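Local coordinates for protein glucose-6-phosphate isomerase (Thermus thermophilus, PDB 1ZZG) that probably catalyses the reversible isomerization of glucose 6-phosphate to fructose 6-phosphate, a step shared by glycolysis and gluconeogenesis, at residues 382-385 with 386-390; 340-343 with 344-348. All blocks are in the same frame, centred on the assembly; numbering follows the deposited sequence.

Contact 1 of 2, residues 382-385 with 386-390; sequences MWQT and AFLGE
Trp-383 and Phe-387 lie one turn apart on the helix 371-391, where four successive i to i+4 hydrogen bonds join 382-385 to 386-390: the straightest runs from Phe-387 N to Trp-383 O (2.8 Å, 169° at the hydrogen), the most bent from Gly-389 N to Thr-385 O, and the bonding weakens toward Glu-390. The same two residues dominate the side-chain packing. CE3 of the indole lies 3.5 Å from CZ of the phenyl ring, and the six-membered ring of Trp-383 and the ring of Phe-387 have centroids 5.5 Å apart with planes inclined at 36°, neither parallel nor perpendicular. The spacing of four places both residues on one side of the helix; in Phe-387, CG anti to the carbonyl carbon (chi1 -72°) lays the ring back along the preceding turn, its CD2 3.2 Å from Trp-383 O. Replacing Phe-387 by an alanine would probably open a gap beside CE3 of Trp-383, leaving the indole to Trp-43, which it meets edge-to-face, and its other neighbours. Further round the helix, Leu-388 runs alongside the aliphatic part of Gln-384, CD1 to CG at 4.1 Å. Several polar atoms have partners: NE1 of Trp-383 bonds OD1 of Asn-217, OE1 of Gln-384 bonds OG1 of Thr-232, and OG1 of Thr-385 bonds O of Leu-381. Helices close round this buried segment. Helix 228-238 packs on Gln-384, Phe-387 and Leu-388, helix 20-32 covers Trp-383 and Ala-386, and Thr-385 meets helix 257-269, its side chain about 8 Å from that of Glu-267, the predicted proton donor.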
loop_
_atom_site.group_PDB
_atom_site.type_symbol
_atom_site.label_atom_id
_atom_site.label_comp_id
_atom_site.label_asym_id
_atom_site.label_seq_id
_atom_site.Cartn_x
_atom_site.Cartn_y
_atom_site.Cartn_z
ATOM N N MET A 382 2.406 4.353 19.085
ATOM C CA MET A 382 2.190 3.182 19.914
ATOM C C MET A 382 1.566 3.629 21.239
ATOM O O MET A 382 0.671 2.962 21.752
ATOM C CB MET A 382 3.503 2.418 20.129
ATOM C CG MET A 382 3.930 1.651 18.878
ATOM S SD MET A 382 5.385 0.574 19.063
ATOM C CE MET A 382 6.699 1.688 18.550
ATOM N N TRP A 383 2.024 4.759 21.779
ATOM C CA TRP A 383 1.461 5.282 23.025
ATOM C C TRP A 383 0.014 5.696 22.778
ATOM O O TRP A 383 -0.876 5.386 23.569
ATOM C CB TRP A 383 2.243 6.496 23.525
ATOM C CG TRP A 383 3.441 6.156 24.334
ATOM C CD1 TRP A 383 4.741 6.172 23.922
ATOM C CD2 TRP A 383 3.460 5.769 25.715
ATOM N NE1 TRP A 383 5.575 5.824 24.964
ATOM C CE2 TRP A 383 4.813 5.571 26.075
ATOM C CE3 TRP A 383 2.463 5.572 26.685
ATOM C CZ2 TRP A 383 5.199 5.187 27.365
ATOM C CZ3 TRP A 383 2.850 5.190 27.974
ATOM C CH2 TRP A 383 4.206 5.001 28.297
ATOM N N GLN A 384 -0.203 6.419 21.684
ATOM C CA GLN A 384 -1.541 6.862 21.312
ATOM C C GLN A 384 -2.472 5.665 21.318
ATOM O O GLN A 384 -3.553 5.706 21.894
ATOM C CB GLN A 384 -1.521 7.472 19.911
ATOM C CG GLN A 384 -2.888 7.609 19.261
ATOM C CD GLN A 384 -2.792 8.147 17.849
ATOM O OE1 GLN A 384 -2.387 9.288 17.637
ATOM N NE2 GLN A 384 -3.157 7.321 16.868
ATOM N N THR A 385 -2.030 4.592 20.670
ATOM C CA THR A 385 -2.815 3.372 20.581
ATOM C C THR A 385 -3.056 2.723 21.946
ATOM O O THR A 385 -4.173 2.282 22.238
ATOM C CB THR A 385 -2.129 2.367 19.635
ATOM O OG1 THR A 385 -1.959 2.974 18.345
ATOM C CG2 THR A 385 -2.969 1.108 19.496
ATOM N N ALA A 386 -2.024 2.663 22.784
ATOM C CA ALA A 386 -2.183 2.068 24.111
ATOM C C ALA A 386 -3.164 2.902 24.946
ATOM O O ALA A 386 -4.007 2.349 25.653
ATOM C CB ALA A 386 -0.825 1.959 24.819
ATOM N N PHE A 387 -3.058 4.226 24.869
ATOM C CA PHE A 387 -3.979 5.089 25.615
ATOM C C PHE A 387 -5.416 4.835 25.149
ATOM O O PHE A 387 -6.345 4.756 25.963
ATOM C CB PHE A 387 -3.633 6.578 25.423
ATOM C CG PHE A 387 -2.372 7.021 26.138
ATOM C CD1 PHE A 387 -2.102 6.596 27.440
ATOM C CD2 PHE A 387 -1.478 7.898 25.523
ATOM C CE1 PHE A 387 -0.955 7.038 28.123
ATOM C CE2 PHE A 387 -0.332 8.346 26.191
ATOM C CZ PHE A 387 -0.071 7.914 27.496
ATOM N N LEU A 388 -5.598 4.719 23.834
ATOM C CA LEU A 388 -6.920 4.450 23.276
ATOM C C LEU A 388 -7.454 3.102 23.762
ATOM O O LEU A 388 -8.666 2.910 23.889
ATOM C CB LEU A 388 -6.868 4.476 21.746
ATOM C CG LEU A 388 -6.871 5.884 21.153
ATOM C CD1 LEU A 388 -6.616 5.842 19.647
ATOM C CD2 LEU A 388 -8.217 6.529 21.463
ATOM N N GLY A 389 -6.553 2.166 24.035
ATOM C CA GLY A 389 -6.989 0.869 24.529
ATOM C C GLY A 389 -7.723 1.047 25.849
ATOM O O GLY A 389 -8.694 0.340 26.139
ATOM N N GLU A 390 -7.258 1.999 26.654
ATOM C CA GLU A 390 -7.883 2.280 27.941
ATOM C C GLU A 390 -9.174 3.075 27.753
ATOM O O GLU A 390 -10.193 2.773 28.375
ATOM C CB GLU A 390 -6.926 3.075 28.842
ATOM C CG GLU A 390 -5.643 2.338 29.230
ATOM C CD GLU A 390 -5.909 0.968 29.837
ATOM O OE1 GLU A 390 -7.012 0.763 30.389
ATOM O OE2 GLU A 390 -5.009 0.100 29.777
#

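Contact 2 of 2, residues 340-343 with 344-348; sequences FQLL and KAEAE
Phe-340 and Lys-344 stand one turn apart on the helix 339-356, and apolar contact between them is made by the aliphatic base of the lysine: its CG lies 3.9 Å from CE2 of the phenyl ring, the two side chains running side by side in the same direction. On another side of the helix Leu-342 and Glu-346 cross at an angle. The isobutyl CD1 is 4.0 Å from CG of the glutamate, and the carboxylate oxygen OE2 comes within 3.7 Å of CG of Leu-342. The charged contact belongs to Lys-344 and Glu-348, again four residues apart. NZ donates to OE2 of Glu-348 at 2.9 Å in a salt bridge, reaching that oxygen on its anti side and 20° out of the carboxylate plane. Bends at chi2 (-33°) and chi4 (90°) carry the lysine chain past Phe-340 and on to this acid. The other oxygen of Glu-348 has weak, long ion pairs with Arg-7 and with Arg-412 of the second subunit. Glu-346 finds its polar partner in Gln-292 through OE1, which also lies close to the carboxylate of Glu-131 of the second subunit; that proximity could raise the affinity of one acid for a proton. Backbone bonds are regular throughout, from Lys-344 N to Phe-340 O (2.8 Å) as far as Ala-347 N to Leu-343 O (3.0 Å). The arrangement is that of a helix packed between the mixed sheet of its own subunit and the second subunit: Phe-340, Lys-344 and Ala-347 rest on strand 306-313, while Leu-342, Leu-343 and Ala-345 pack against the second subunit, with an i to i+4 lysine-glutamate salt bridge joining successive turns.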
loop_
_atom_site.group_PDB
_atom_site.type_symbol
_atom_site.label_atom_id
_atom_site.label_comp_id
_atom_site.label_asym_id
_atom_site.label_seq_id
_atom_site.Cartn_x
_atom_site.Cartn_y
_atom_site.Cartn_z
ATOM N N PHE A 340 11.352 19.752 -2.687
ATOM C CA PHE A 340 10.769 19.737 -1.348
ATOM C C PHE A 340 9.788 20.896 -1.192
ATOM O O PHE A 340 8.745 20.762 -0.549
ATOM C CB PHE A 340 11.837 19.853 -0.267
ATOM C CG PHE A 340 11.286 19.687 1.120
ATOM C CD1 PHE A 340 11.097 18.414 1.657
ATOM C CD2 PHE A 340 10.880 20.795 1.857
ATOM C CE1 PHE A 340 10.506 18.247 2.908
ATOM C CE2 PHE A 340 10.286 20.640 3.110
ATOM C CZ PHE A 340 10.099 19.362 3.635
ATOM N N GLN A 341 10.135 22.039 -1.774
ATOM C CA GLN A 341 9.272 23.215 -1.707
ATOM C C GLN A 341 7.905 22.854 -2.285
ATOM O O GLN A 341 6.865 23.255 -1.758
ATOM C CB GLN A 341 9.892 24.360 -2.508
ATOM C CG GLN A 341 9.247 25.713 -2.276
ATOM C CD GLN A 341 9.887 26.801 -3.119
ATOM O OE1 GLN A 341 11.009 26.643 -3.610
ATOM N NE2 GLN A 341 9.183 27.919 -3.279
ATOM N N LEU A 342 7.914 22.094 -3.378
ATOM C CA LEU A 342 6.672 21.665 -4.019
ATOM C C LEU A 342 5.922 20.710 -3.092
ATOM O O LEU A 342 4.728 20.869 -2.846
ATOM C CB LEU A 342 6.966 20.961 -5.349
ATOM C CG LEU A 342 5.742 20.411 -6.092
ATOM C CD1 LEU A 342 4.689 21.504 -6.259
ATOM C CD2 LEU A 342 6.167 19.864 -7.445
ATOM N N LEU A 343 6.641 19.714 -2.592
ATOM C CA LEU A 343 6.079 18.719 -1.684
ATOM C C LEU A 343 5.363 19.407 -0.527
ATOM O O LEU A 343 4.200 19.120 -0.243
ATOM C CB LEU A 343 7.205 17.817 -1.159
ATOM C CG LEU A 343 6.938 16.798 -0.045
ATOM C CD1 LEU A 343 5.696 15.978 -0.363
ATOM C CD2 LEU A 343 8.169 15.883 0.110
ATOM N N LYS A 344 6.066 20.332 0.121
ATOM C CA LYS A 344 5.531 21.079 1.261
ATOM C C LYS A 344 4.287 21.869 0.874
ATOM O O LYS A 344 3.294 21.872 1.589
ATOM C CB LYS A 344 6.584 22.058 1.798
ATOM C CG LYS A 344 6.725 22.101 3.321
ATOM C CD LYS A 344 5.419 21.843 4.044
ATOM C CE LYS A 344 5.606 21.906 5.555
ATOM N NZ LYS A 344 5.389 23.276 6.088
ATOM N N ALA A 345 4.359 22.551 -0.261
ATOM C CA ALA A 345 3.236 23.341 -0.735
ATOM C C ALA A 345 2.006 22.465 -0.946
ATOM O O ALA A 345 0.899 22.842 -0.563
ATOM C CB ALA A 345 3.606 24.048 -2.032
ATOM N N GLU A 346 2.196 21.296 -1.552
ATOM C CA GLU A 346 1.069 20.402 -1.796
ATOM C C GLU A 346 0.480 19.857 -0.500
ATOM O O GLU A 346 -0.733 19.666 -0.390
ATOM C CB GLU A 346 1.488 19.234 -2.692
ATOM C CG GLU A 346 1.947 19.648 -4.076
ATOM C CD GLU A 346 1.920 18.493 -5.049
ATOM O OE1 GLU A 346 0.812 18.094 -5.461
ATOM O OE2 GLU A 346 3.003 17.970 -5.385
ATOM N N ALA A 347 1.341 19.604 0.479
ATOM C CA ALA A 347 0.885 19.080 1.762
ATOM C C ALA A 347 0.020 20.131 2.465
ATOM O O ALA A 347 -1.101 19.843 2.890
ATOM C CB ALA A 347 2.088 18.708 2.631
ATOM N N GLU A 348 0.543 21.350 2.569
ATOM C CA GLU A 348 -0.190 22.438 3.219
ATOM C C GLU A 348 -1.491 22.695 2.473
ATOM O O GLU A 348 -2.544 22.868 3.086
ATOM C CB GLU A 348 0.643 23.727 3.238
ATOM C CG GLU A 348 1.911 23.694 4.097
ATOM C CD GLU A 348 1.632 23.607 5.592
ATOM O OE1 GLU A 348 0.507 23.956 6.025
ATOM O OE2 GLU A 348 2.549 23.203 6.339
#

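Overall arrangement
Contact 2 comes first along the chain, on helix 339-356; strand 360-366 follows it, and contact 1 then lies near the C-terminal end of helix 371-391. Their centres are about 31 Å apart and their nearest atoms about 18 Å, so they do not touch. The intervening strand 360-366 belongs to the mixed sheet, pairs in parallel with 306-313, and connects the two helices in sequence. The two contacts lie in different surroundings: 340-348 between that sheet and the second subunit, away from the annotated sites, 382-390 buried among helices of its own chain, near the predicted proton donor. Thus 340-348 lies at the subunit interface, while no residue of the other subunit touches 382-390.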